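Local coordinates for protein type-iv like pilin ttha1219 (Thermus thermophilus, PDB 5G23) that probably serves as a type IV pilin-like subunit of the pilus machinery used for DNA uptake in natural competence, at residues D47-T52 against L180-P185; Q84-C89 against C126-N131; E139-A144 against D218-A223. One frame throughout, in Å; residues are numbered along the deposited sequence.

Contact 1 (D47-T52 against L180-P185)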
ATOM      1  N   ASP B  47      -3.768  -8.695   9.283  1.00 19.78           N
ATOM      2  CA  ASP B  47      -2.591  -7.892   8.842  1.00 21.20           C
ATOM      3  C   ASP B  47      -2.647  -7.666   7.360  1.00 20.31           C
ATOM      4  O   ASP B  47      -2.332  -6.554   6.846  1.00 18.80           O
ATOM      5  CB  ASP B  47      -1.263  -8.551   9.235  1.00 24.47           C
ATOM      6  CG  ASP B  47      -0.990  -8.484  10.707  1.00 27.71           C
ATOM      7  OD1 ASP B  47      -1.658  -7.717  11.471  1.00 32.86           O
ATOM      8  OD2 ASP B  47      -0.069  -9.222  11.117  1.00 33.69           O
ATOM      9  N   GLU B  48      -3.158  -8.646   6.637  1.00 19.41           N
ATOM     10  CA  GLU B  48      -3.268  -8.458   5.186  1.00 20.08           C
ATOM     11  C   GLU B  48      -4.368  -7.465   4.811  1.00 17.34           C
ATOM     12  O   GLU B  48      -4.270  -6.760   3.814  1.00 16.46           O
ATOM     13  CB  GLU B  48      -3.614  -9.731   4.469  1.00 21.66           C
ATOM     14  CG  GLU B  48      -3.289  -9.673   3.008  1.00 25.54           C
ATOM     15  CD  GLU B  48      -3.475 -11.029   2.311  1.00 28.63           C
ATOM     16  OE1 GLU B  48      -3.927 -12.053   2.948  1.00 31.39           O
ATOM     17  OE2 GLU B  48      -3.099 -11.074   1.112  1.00 28.98           O
ATOM     18  N   LEU B  49      -5.470  -7.516   5.522  1.00 15.79           N
ATOM     19  CA  LEU B  49      -6.545  -6.548   5.329  1.00 14.90           C
ATOM     20  C   LEU B  49      -6.034  -5.131   5.694  1.00 15.50           C
ATOM     21  O   LEU B  49      -6.432  -4.146   5.000  1.00 14.67           O
ATOM     22  CB  LEU B  49      -7.773  -6.865   6.150  1.00 15.22           C
ATOM     23  CG  LEU B  49      -8.524  -8.135   5.768  1.00 16.55           C
ATOM     24  CD1 LEU B  49      -9.690  -8.375   6.676  1.00 17.50           C
ATOM     25  CD2 LEU B  49      -9.035  -8.103   4.315  1.00 17.39           C
ATOM     26  N   SER B  50      -5.228  -5.008   6.728  1.00 14.66           N
ATOM     27  CA  SER B  50      -4.654  -3.672   7.089  1.00 15.98           C
ATOM     28  C   SER B  50      -3.724  -3.125   5.974  1.00 15.44           C
ATOM     29  O   SER B  50      -3.833  -1.979   5.655  1.00 16.26           O
ATOM     30  CB  SER B  50      -3.904  -3.702   8.415  1.00 17.45           C
ATOM     31  OG  SER B  50      -4.915  -3.997   9.410  1.00 20.19           O
ATOM     32  N   LEU B  51      -2.916  -3.987   5.360  1.00 15.23           N
ATOM     33  CA  LEU B  51      -2.095  -3.592   4.241  1.00 15.91           C
ATOM     34  C   LEU B  51      -3.003  -3.095   3.106  1.00 15.76           C
ATOM     35  O   LEU B  51      -2.697  -2.090   2.454  1.00 15.65           O
ATOM     36  CB  LEU B  51      -1.217  -4.753   3.784  1.00 16.73           C
ATOM     37  CG  LEU B  51      -0.019  -5.091   4.667  1.00 17.53           C
ATOM     38  CD1 LEU B  51       0.586  -6.402   4.207  1.00 18.90           C
ATOM     39  CD2 LEU B  51       1.026  -4.017   4.573  1.00 19.21           C
ATOM     40  N   THR B  52      -4.069  -3.846   2.836  1.00 14.92           N
ATOM     41  CA  THR B  52      -4.964  -3.560   1.725  1.00 14.81           C
ATOM     42  C   THR B  52      -5.620  -2.228   1.956  1.00 14.84           C
ATOM     43  O   THR B  52      -5.692  -1.362   1.068  1.00 14.28           O
ATOM     44  CB  THR B  52      -6.047  -4.697   1.583  1.00 14.93           C
ATOM     45  OG1 THR B  52      -5.396  -5.922   1.318  1.00 15.77           O
ATOM     46  CG2 THR B  52      -6.981  -4.438   0.454  1.00 15.14           C
ATOM     47  N   LEU B 180     -14.141  -4.598   3.847  1.00 14.11           N
ATOM     48  CA  LEU B 180     -13.774  -5.868   3.305  1.00 13.82           C
ATOM     49  C   LEU B 180     -14.077  -6.986   4.322  1.00 14.48           C
ATOM     50  O   LEU B 180     -13.863  -6.813   5.559  1.00 13.60           O
ATOM     51  CB  LEU B 180     -12.275  -5.885   2.999  1.00 14.06           C
ATOM     52  CG  LEU B 180     -11.803  -5.101   1.787  1.00 13.95           C
ATOM     53  CD1 LEU B 180     -10.287  -4.950   1.808  1.00 14.80           C
ATOM     54  CD2 LEU B 180     -12.274  -5.850   0.539  1.00 14.78           C
ATOM     55  N   LEU B 181     -14.642  -8.079   3.811  1.00 14.24           N
ATOM     56  CA  LEU B 181     -14.761  -9.348   4.539  1.00 13.89           C
ATOM     57  C   LEU B 181     -13.999 -10.377   3.732  1.00 13.79           C
ATOM     58  O   LEU B 181     -14.195 -10.505   2.530  1.00 13.82           O
ATOM     59  CB  LEU B 181     -16.195  -9.748   4.691  1.00 14.48           C
ATOM     60  CG  LEU B 181     -16.469 -11.069   5.329  1.00 15.47           C
ATOM     61  CD1 LEU B 181     -16.117 -11.090   6.786  1.00 16.39           C
ATOM     62  CD2 LEU B 181     -17.950 -11.442   5.155  1.00 16.34           C
ATOM     63  N   ALA B 182     -13.138 -11.132   4.400  1.00 13.84           N
ATOM     64  CA  ALA B 182     -12.379 -12.169   3.744  1.00 14.09           C
ATOM     65  C   ALA B 182     -12.365 -13.399   4.625  1.00 14.73           C
ATOM     66  O   ALA B 182     -12.534 -13.339   5.847  1.00 14.74           O
ATOM     67  CB  ALA B 182     -10.958 -11.734   3.421  1.00 14.38           C
ATOM     68  N   SER B 183     -12.115 -14.526   3.975  1.00 14.94           N
ATOM     69  CA  SER B 183     -11.969 -15.821   4.667  1.00 15.23           C
ATOM     70  C   SER B 183     -10.811 -16.609   4.149  1.00 15.99           C
ATOM     71  O   SER B 183     -10.398 -16.496   2.987  1.00 15.49           O
ATOM     72  CB  SER B 183     -13.258 -16.668   4.526  1.00 15.40           C
ATOM     73  OG  SER B 183     -13.443 -17.162   3.187  1.00 15.79           O
ATOM     74  N   VAL B 184     -10.344 -17.483   5.017  1.00 16.97           N
ATOM     75  CA  VAL B 184      -9.288 -18.449   4.677  1.00 18.19           C
ATOM     76  C   VAL B 184      -9.497 -19.736   5.459  1.00 18.89           C
ATOM     77  O   VAL B 184     -10.064 -19.716   6.578  1.00 19.61           O
ATOM     78  CB  VAL B 184      -7.847 -17.948   5.092  1.00 18.59           C
ATOM     79  CG1 VAL B 184      -7.345 -16.831   4.238  1.00 18.69           C
ATOM     80  CG2 VAL B 184      -7.769 -17.587   6.548  1.00 18.97           C
ATOM     81  N   PRO B 185      -9.013 -20.858   4.928  1.00 20.07           N
ATOM     82  CA  PRO B 185      -9.074 -22.110   5.711  1.00 21.52           C
ATOM     83  C   PRO B 185      -8.150 -22.079   6.904  1.00 22.11           C
ATOM     84  O   PRO B 185      -7.113 -21.418   6.830  1.00 22.02           O
ATOM     85  CB  PRO B 185      -8.595 -23.185   4.742  1.00 22.54           C
ATOM     86  CG  PRO B 185      -8.489 -22.550   3.413  1.00 22.25           C
ATOM     87  CD  PRO B 185      -8.368 -21.056   3.621  1.00 20.65           C
TER
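The methyl CD2 of L49 rests against the strand between L180 and A182, 4.1 Å from L180 CB, with A182 CB close by. One turn further along the helix, T52 CG2 meets the branch end of L180, 3.6 Å from its CD1, the two side chains lying about perpendicular. L180 and A182 both face the helix because alternate residues of a strand share a side, L181 turning the other way. Alanine suits position 182, since its small methyl lets L49 come close to the strand.

T52 owes its place to a torsion that sets CG2 anti to the backbone N (OG1 chi1 -61°) and swings OG1 back along the helix to E48 O, at 2.9 Å. That bond satisfies the buried hydroxyl; T52 N reaches the same oxygen from the opposite face of its plane. A serine here would keep the hydroxyl but is likely to open a gap beside L180 CD1.

Further out, V142, F145 and W227 pack round L180, and L51 of the second subunit touches T52. The long N-terminal helix laid across an antiparallel sheet, its segment axis 10.1 Å from that of the strand, is the basic architecture of type IV pilin globular domains.

Contact 2 (Q84-C89 against C126-N131)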
ATOM      1  N   GLN B  84     -14.268   4.061  -9.056  1.00 17.74           N
ATOM      2  CA  GLN B  84     -13.301   4.718  -9.947  1.00 18.99           C
ATOM      3  C   GLN B  84     -13.090   6.160  -9.531  1.00 18.51           C
ATOM      4  O   GLN B  84     -14.045   6.823  -9.152  1.00 18.81           O
ATOM      5  CB  GLN B  84     -13.709   4.661 -11.413  1.00 20.04           C
ATOM      6  CG  GLN B  84     -14.105   3.288 -11.944  1.00 21.22           C
ATOM      7  CD  GLN B  84     -14.867   3.413 -13.236  1.00 23.86           C
ATOM      8  OE1 GLN B  84     -14.259   3.531 -14.296  1.00 25.96           O
ATOM      9  NE2 GLN B  84     -16.192   3.526 -13.150  1.00 23.18           N
ATOM     10  N   GLY B  85     -11.851   6.658  -9.696  1.00 18.25           N
ATOM     11  CA  GLY B  85     -11.497   8.002  -9.385  1.00 17.85           C
ATOM     12  C   GLY B  85     -10.399   8.600 -10.266  1.00 18.23           C
ATOM     13  O   GLY B  85      -9.624   7.879 -10.866  1.00 17.89           O
ATOM     14  N   TRP B  86     -10.386   9.913 -10.375  1.00 18.04           N
ATOM     15  CA  TRP B  86      -9.375  10.603 -11.237  1.00 19.20           C
ATOM     16  C   TRP B  86      -8.785  11.752 -10.421  1.00 19.71           C
ATOM     17  O   TRP B  86      -9.415  12.290  -9.470  1.00 18.86           O
ATOM     18  CB  TRP B  86     -10.018  11.088 -12.524  1.00 19.65           C
ATOM     19  CG  TRP B  86     -10.526  10.019 -13.398  1.00 19.39           C
ATOM     20  CD1 TRP B  86      -9.876   9.455 -14.442  1.00 19.51           C
ATOM     21  CD2 TRP B  86     -11.789   9.339 -13.293  1.00 19.17           C
ATOM     22  NE1 TRP B  86     -10.634   8.440 -14.980  1.00 19.62           N
ATOM     23  CE2 TRP B  86     -11.825   8.371 -14.298  1.00 19.18           C
ATOM     24  CE3 TRP B  86     -12.880   9.449 -12.405  1.00 19.52           C
ATOM     25  CZ2 TRP B  86     -12.905   7.518 -14.468  1.00 19.89           C
ATOM     26  CZ3 TRP B  86     -13.976   8.654 -12.599  1.00 18.92           C
ATOM     27  CH2 TRP B  86     -13.973   7.653 -13.624  1.00 19.75           C
ATOM     28  N   PHE B  87      -7.585  12.127 -10.757  1.00 20.87           N
ATOM     29  CA  PHE B  87      -6.884  13.249 -10.118  1.00 22.32           C
ATOM     30  C   PHE B  87      -5.790  13.766 -11.046  1.00 22.96           C
ATOM     31  O   PHE B  87      -5.368  13.082 -11.979  1.00 22.36           O
ATOM     32  CB  PHE B  87      -6.271  12.833  -8.785  1.00 23.39           C
ATOM     33  CG  PHE B  87      -5.375  11.609  -8.904  1.00 25.18           C
ATOM     34  CD1 PHE B  87      -5.900  10.339  -8.920  1.00 26.97           C
ATOM     35  CD2 PHE B  87      -4.024  11.753  -9.009  1.00 28.31           C
ATOM     36  CE1 PHE B  87      -5.082   9.196  -9.062  1.00 29.50           C
ATOM     37  CE2 PHE B  87      -3.180  10.633  -9.106  1.00 29.60           C
ATOM     38  CZ  PHE B  87      -3.720   9.362  -9.164  1.00 29.30           C
ATOM     39  N   LEU B  88      -5.342  14.984 -10.779  1.00 24.71           N
ATOM     40  CA  LEU B  88      -4.260  15.600 -11.496  1.00 26.77           C
ATOM     41  C   LEU B  88      -2.948  15.232 -10.846  1.00 27.92           C
ATOM     42  O   LEU B  88      -2.796  15.280  -9.646  1.00 29.10           O
ATOM     43  CB  LEU B  88      -4.376  17.112 -11.462  1.00 28.64           C
ATOM     44  CG  LEU B  88      -3.343  17.829 -12.354  1.00 30.75           C
ATOM     45  CD1 LEU B  88      -3.663  17.625 -13.813  1.00 31.76           C
ATOM     46  CD2 LEU B  88      -3.261  19.318 -12.046  1.00 33.64           C
ATOM     47  N   CYS B  89      -1.998  14.826 -11.638  1.00 29.72           N
ATOM     48  CA  CYS B  89      -0.674  14.537 -11.121  1.00 31.95           C
ATOM     49  C   CYS B  89       0.211  15.771 -10.952  1.00 33.48           C
ATOM     50  O   CYS B  89       0.382  16.488 -11.894  1.00 34.70           O
ATOM     51  CB  CYS B  89      -0.019  13.549 -12.062  1.00 33.10           C
ATOM     52  SG  CYS B  89      -0.627  11.926 -11.809  1.00 34.09           S
ATOM     53  N   CYS B 126     -10.301   8.463 -18.489  1.00 24.09           N
ATOM     54  CA  CYS B 126      -9.805   7.145 -18.910  1.00 22.65           C
ATOM     55  C   CYS B 126     -10.485   6.110 -18.104  1.00 21.48           C
ATOM     56  O   CYS B 126     -10.867   6.342 -16.921  1.00 20.37           O
ATOM     57  CB  CYS B 126      -8.276   7.056 -18.759  1.00 22.67           C
ATOM     58  SG  CYS B 126      -7.652   7.263 -17.074  1.00 21.23           S
ATOM     59  N   ALA B 127     -10.739   4.954 -18.728  1.00 21.60           N
ATOM     60  CA  ALA B 127     -11.399   3.864 -18.025  1.00 22.10           C
ATOM     61  C   ALA B 127     -10.328   2.943 -17.486  1.00 22.74           C
ATOM     62  O   ALA B 127      -9.651   2.305 -18.263  1.00 23.87           O
ATOM     63  CB  ALA B 127     -12.326   3.098 -18.992  1.00 22.74           C
ATOM     64  N   PRO B 128     -10.172   2.838 -16.166  1.00 23.05           N
ATOM     65  CA  PRO B 128      -9.165   1.865 -15.720  1.00 24.14           C
ATOM     66  C   PRO B 128      -9.542   0.399 -16.000  1.00 24.46           C
ATOM     67  O   PRO B 128     -10.664   0.025 -15.776  1.00 24.53           O
ATOM     68  CB  PRO B 128      -9.083   2.100 -14.216  1.00 24.17           C
ATOM     69  CG  PRO B 128     -10.064   3.184 -13.849  1.00 24.56           C
ATOM     70  CD  PRO B 128     -10.830   3.581 -15.089  1.00 24.00           C
ATOM     71  N   LEU B 129      -8.615  -0.456 -16.436  1.00 23.07           N
ATOM     72  CA  LEU B 129      -8.913  -1.837 -16.514  1.00 23.66           C
ATOM     73  C   LEU B 129      -8.426  -2.561 -15.271  1.00 22.47           C
ATOM     74  O   LEU B 129      -7.209  -2.542 -15.001  1.00 21.26           O
ATOM     75  CB  LEU B 129      -8.117  -2.386 -17.700  1.00 26.81           C
ATOM     76  CG  LEU B 129      -8.518  -3.414 -18.679  1.00 29.79           C
ATOM     77  CD1 LEU B 129      -9.957  -3.148 -19.054  1.00 30.13           C
ATOM     78  CD2 LEU B 129      -7.631  -3.377 -19.898  1.00 30.12           C
ATOM     79  N   PRO B 130      -9.297  -3.233 -14.538  1.00 23.41           N
ATOM     80  CA  PRO B 130      -8.944  -3.675 -13.202  1.00 24.10           C
ATOM     81  C   PRO B 130      -8.444  -5.081 -13.265  1.00 25.71           C
ATOM     82  O   PRO B 130      -9.123  -6.036 -12.849  1.00 26.75           O
ATOM     83  CB  PRO B 130     -10.267  -3.597 -12.399  1.00 25.19           C
ATOM     84  CG  PRO B 130     -11.373  -3.477 -13.444  1.00 25.35           C
ATOM     85  CD  PRO B 130     -10.742  -3.395 -14.810  1.00 25.71           C
ATOM     86  N   ASN B 131      -7.211  -5.206 -13.696  1.00 25.78           N
ATOM     87  CA  ASN B 131      -6.691  -6.515 -13.954  1.00 28.74           C
ATOM     88  C   ASN B 131      -5.512  -6.845 -13.097  1.00 27.61           C
ATOM     89  O   ASN B 131      -4.908  -7.888 -13.280  1.00 31.02           O
ATOM     90  CB  ASN B 131      -6.367  -6.687 -15.431  1.00 31.48           C
ATOM     91  CG  ASN B 131      -5.477  -5.585 -15.989  1.00 32.74           C
ATOM     92  OD1 ASN B 131      -4.902  -4.770 -15.286  1.00 32.46           O
ATOM     93  ND2 ASN B 131      -5.392  -5.564 -17.321  1.00 37.27           N
TER
HETATM   94  O   HOH W   1     -12.960   0.814 -14.616  1.00 39.83           O
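W86 lies nearest C126 and Q84 nearest P128 along the backbone, with the irregular run 126-131 passing at a distance: the Q84 and P128 CA atoms are 7.7 Å apart and those of W86 and C126 8.4 Å, so the side chains of the strand must reach across, W86 to a backbone carbonyl.

The main link is the indole N-H, which donates from NE1 of W86 to C126 O at 2.9 Å. The oxygen lies almost exactly in the ring plane and receives the proton on a lone pair within its own carbonyl plane, although the N-H...O angle of 146° leaves the bond somewhat bent. Tryptophan suits this place because its wide ring can pack into the sheet, against V73, V104 and L67, while its one polar edge points out to satisfy a loop carbonyl.

The sulfur of C126 joins the same edge, 3.8 Å from W86 NE1. A chi1 of 61° sets SG in the crowded position between backbone N and carbonyl carbon, beside the indole rather than over its face, while its disulfide to C121 holds it in place.

P128 continues the contact. Its CD, a weakly polarised carbon next to the ring nitrogen, lies 3.5 Å from Q84 OE1, the two side chains meeting at a slant. Water 1 bridges the pair, giving a bond of 2.7 Å to P128 O and a weak one to Q84 OE1.

The arrangement is that of a connection between strands, pinned at C126 by the disulfide, that folds back over its own antiparallel sheet: leaving strand 115-122 for strand 132-134, it reaches strand 82-88, two places away from 115-122 in the sheet order.

Contact 3 (E139-A144 against D218-A223)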
ATOM      1  N   GLU B 139      -6.546 -19.086  -1.837  1.00 28.34           N
ATOM      2  CA  GLU B 139      -6.718 -19.498  -0.469  1.00 28.14           C
ATOM      3  C   GLU B 139      -7.576 -18.412   0.212  1.00 24.84           C
ATOM      4  O   GLU B 139      -8.499 -18.725   0.982  1.00 23.84           O
ATOM      5  CB  GLU B 139      -5.274 -19.688   0.143  1.00 30.37           C
ATOM      6  CG  GLU B 139      -5.183 -20.123   1.586  1.00 33.28           C
ATOM      7  CD  GLU B 139      -3.727 -20.233   2.100  1.00 37.90           C
ATOM      8  OE1 GLU B 139      -2.813 -20.446   1.262  1.00 43.93           O
ATOM      9  OE2 GLU B 139      -3.483 -20.145   3.343  1.00 37.01           O
ATOM     10  N   VAL B 140      -7.246 -17.143  -0.042  1.00 22.41           N
ATOM     11  CA  VAL B 140      -8.019 -16.015   0.519  1.00 21.08           C
ATOM     12  C   VAL B 140      -9.161 -15.749  -0.411  1.00 19.16           C
ATOM     13  O   VAL B 140      -8.962 -15.581  -1.585  1.00 19.71           O
ATOM     14  CB  VAL B 140      -7.183 -14.724   0.694  1.00 20.47           C
ATOM     15  CG1 VAL B 140      -8.032 -13.587   1.172  1.00 19.91           C
ATOM     16  CG2 VAL B 140      -5.974 -14.957   1.605  1.00 21.70           C
ATOM     17  N   GLN B 141     -10.355 -15.675   0.143  1.00 19.38           N
ATOM     18  CA  GLN B 141     -11.550 -15.274  -0.614  1.00 18.97           C
ATOM     19  C   GLN B 141     -12.071 -13.997  -0.076  1.00 18.24           C
ATOM     20  O   GLN B 141     -12.356 -13.887   1.146  1.00 17.01           O
ATOM     21  CB  GLN B 141     -12.638 -16.350  -0.506  1.00 20.15           C
ATOM     22  CG  GLN B 141     -12.258 -17.613  -1.270  1.00 21.46           C
ATOM     23  CD  GLN B 141     -12.353 -17.410  -2.752  1.00 23.03           C
ATOM     24  OE1 GLN B 141     -13.389 -16.951  -3.282  1.00 23.62           O
ATOM     25  NE2 GLN B 141     -11.288 -17.742  -3.448  1.00 23.39           N
ATOM     26  N   VAL B 142     -12.212 -13.001  -0.942  1.00 17.47           N
ATOM     27  CA  VAL B 142     -12.848 -11.736  -0.583  1.00 16.88           C
ATOM     28  C   VAL B 142     -14.342 -11.963  -0.768  1.00 16.83           C
ATOM     29  O   VAL B 142     -14.786 -12.091  -1.882  1.00 16.24           O
ATOM     30  CB  VAL B 142     -12.257 -10.545  -1.418  1.00 17.52           C
ATOM     31  CG1 VAL B 142     -12.975  -9.246  -1.088  1.00 17.69           C
ATOM     32  CG2 VAL B 142     -10.784 -10.385  -1.087  1.00 18.85           C
ATOM     33  N   GLU B 143     -15.083 -11.988   0.342  1.00 16.21           N
ATOM     34  CA  GLU B 143     -16.522 -12.316   0.345  1.00 16.69           C
ATOM     35  C   GLU B 143     -17.400 -11.054   0.249  1.00 16.13           C
ATOM     36  O   GLU B 143     -18.573 -11.146  -0.102  1.00 16.37           O
ATOM     37  CB  GLU B 143     -16.880 -13.076   1.575  1.00 16.68           C
ATOM     38  CG  GLU B 143     -16.165 -14.431   1.528  1.00 18.50           C
ATOM     39  CD  GLU B 143     -16.423 -15.300   2.723  1.00 19.50           C
ATOM     40  OE1 GLU B 143     -17.018 -14.854   3.739  1.00 19.80           O
ATOM     41  OE2 GLU B 143     -15.959 -16.434   2.647  1.00 21.97           O
ATOM     42  N   ALA B 144     -16.832  -9.904   0.554  1.00 15.61           N
ATOM     43  CA  ALA B 144     -17.567  -8.620   0.444  1.00 15.59           C
ATOM     44  C   ALA B 144     -16.647  -7.450   0.326  1.00 14.74           C
ATOM     45  O   ALA B 144     -15.614  -7.390   1.025  1.00 13.62           O
ATOM     46  CB  ALA B 144     -18.521  -8.451   1.632  1.00 16.38           C
ATOM     47  N   ASP B 218     -19.039 -22.855   6.989  1.00 21.54           N
ATOM     48  CA  ASP B 218     -18.033 -23.670   6.360  1.00 21.23           C
ATOM     49  C   ASP B 218     -16.761 -23.787   7.203  1.00 20.66           C
ATOM     50  O   ASP B 218     -15.775 -24.376   6.700  1.00 20.38           O
ATOM     51  CB  ASP B 218     -17.694 -23.086   5.033  1.00 21.23           C
ATOM     52  CG  ASP B 218     -17.161 -21.664   5.140  1.00 20.39           C
ATOM     53  OD1 ASP B 218     -16.825 -21.164   6.291  1.00 20.61           O
ATOM     54  OD2 ASP B 218     -17.162 -20.980   4.112  1.00 20.38           O
ATOM     55  N   GLY B 219     -16.798 -23.348   8.474  1.00 19.84           N
ATOM     56  CA  GLY B 219     -15.651 -23.524   9.377  1.00 20.32           C
ATOM     57  C   GLY B 219     -14.448 -22.606   9.066  1.00 19.91           C
ATOM     58  O   GLY B 219     -13.425 -22.643   9.744  1.00 20.91           O
ATOM     59  N   ARG B 220     -14.507 -21.800   8.009  1.00 19.34           N
ATOM     60  CA  ARG B 220     -13.331 -20.954   7.636  1.00 18.59           C
ATOM     61  C   ARG B 220     -13.074 -19.834   8.631  1.00 18.39           C
ATOM     62  O   ARG B 220     -14.004 -19.349   9.314  1.00 17.34           O
ATOM     63  CB  ARG B 220     -13.517 -20.396   6.242  1.00 18.60           C
ATOM     64  CG  ARG B 220     -13.369 -21.473   5.185  1.00 19.72           C
ATOM     65  CD  ARG B 220     -13.803 -20.993   3.840  1.00 19.88           C
ATOM     66  NE  ARG B 220     -12.925 -20.002   3.265  1.00 19.85           N
ATOM     67  CZ  ARG B 220     -11.964 -20.219   2.364  1.00 20.30           C
ATOM     68  NH1 ARG B 220     -11.605 -21.417   2.036  1.00 21.80           N
ATOM     69  NH2 ARG B 220     -11.309 -19.202   1.853  1.00 19.79           N
ATOM     70  N   LEU B 221     -11.821 -19.416   8.732  1.00 18.05           N
ATOM     71  CA  LEU B 221     -11.487 -18.229   9.523  1.00 18.85           C
ATOM     72  C   LEU B 221     -11.899 -16.986   8.736  1.00 17.52           C
ATOM     73  O   LEU B 221     -11.510 -16.848   7.579  1.00 15.85           O
ATOM     74  CB  LEU B 221      -9.987 -18.178   9.783  1.00 20.99           C
ATOM     75  CG  LEU B 221      -9.384 -17.092  10.660  1.00 23.84           C
ATOM     76  CD1 LEU B 221      -8.036 -17.477  11.241  1.00 26.17           C
ATOM     77  CD2 LEU B 221      -9.118 -15.901   9.783  1.00 26.17           C
ATOM     78  N   ARG B 222     -12.609 -16.084   9.389  1.00 16.64           N
ATOM     79  CA  ARG B 222     -13.055 -14.834   8.786  1.00 16.92           C
ATOM     80  C   ARG B 222     -12.518 -13.638   9.516  1.00 17.89           C
ATOM     81  O   ARG B 222     -12.343 -13.680  10.745  1.00 17.38           O
ATOM     82  CB  ARG B 222     -14.553 -14.747   8.701  1.00 16.96           C
ATOM     83  CG  ARG B 222     -15.095 -15.531   7.544  1.00 17.19           C
ATOM     84  CD  ARG B 222     -16.624 -15.551   7.420  1.00 18.01           C
ATOM     85  NE  ARG B 222     -16.849 -16.296   6.167  1.00 18.55           N
ATOM     86  CZ  ARG B 222     -16.816 -17.627   6.024  1.00 19.19           C
ATOM     87  NH1 ARG B 222     -16.884 -18.453   7.066  1.00 19.86           N
ATOM     88  NH2 ARG B 222     -16.818 -18.156   4.808  1.00 18.97           N
ATOM     89  N   ALA B 223     -12.180 -12.604   8.747  1.00 16.39           N
ATOM     90  CA  ALA B 223     -11.773 -11.305   9.325  1.00 15.82           C
ATOM     91  C   ALA B 223     -12.345 -10.192   8.427  1.00 15.38           C
ATOM     92  O   ALA B 223     -12.602 -10.417   7.245  1.00 14.80           O
ATOM     93  CB  ALA B 223     -10.289 -11.181   9.387  1.00 16.35           C
TER
HETATM   94  O   HOH W   2      -9.644 -21.616  -0.054  1.00 36.19           O
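A salt-bridge network of E143, R222 and D218 ties the start of strand 141-151 to the turn and strand around 218-223. R222 grips E143 side-on: NE gives to OE1 of E143 at 2.8 Å, NH2 to OE2 at 2.9 Å, each on a syn lone pair, with the two flat groups only 29° from coplanar. The end of the same guanidinium grips D218, NH1 to OD1 at 2.8 Å and NH2 to OD2 at 2.9 Å. Arginine suits the post because NH2 can serve both acids and the positive charge probably offsets the repulsion between them.

D218 OD1 also takes the backbone N-H of R220, at 3.0 Å, closing an Asx turn; this donor and R222 NH1 approach from opposite faces of the carboxylate. R220 then reaches over to the other segment. Its chain bends at chi3 (69°), bringing NH2 to E139 O at 3.0 Å, while water 2 spans R220 NH1 and that oxygen. NH2 also lies near the aliphatic CG of Q141, the two side chains crossing at a slant, and the Q141 amide turns off to D138 O.

S183, on the intervening strand 173-184, bonds with its hydroxyl to both E143 OE2 and R220 NE, and E143 with A144 forms a classic beta bulge opposite L181. E139 forms a salt bridge with R44 of the second subunit, while helix 44-61 packs beneath, where its L45 meets L221 and A223.

How the contacts relate
Contacts 1 and 3 share the four-stranded sheet and lie 8 Å apart between centres, with strand 173-184 common ground: V184 CG1 of contact 1 packs 3.5 Å from V140 CG2 of contact 3. Contact 1 is buried and apolar, helix against sheet; contact 3 lies at the surface and relies on charged side chains that reach across the intervening strand 173-184. Contact 2 belongs to the other, seven-stranded sheet, on the opposite side of the chain's centre and about 13 Å from either at the nearest atoms. Partly buried, it mixes one indole hydrogen bond with sulfur, proline and water. Contacts 1 and 3 also touch the second subunit, whereas contact 2 meets no other chain of the assembly.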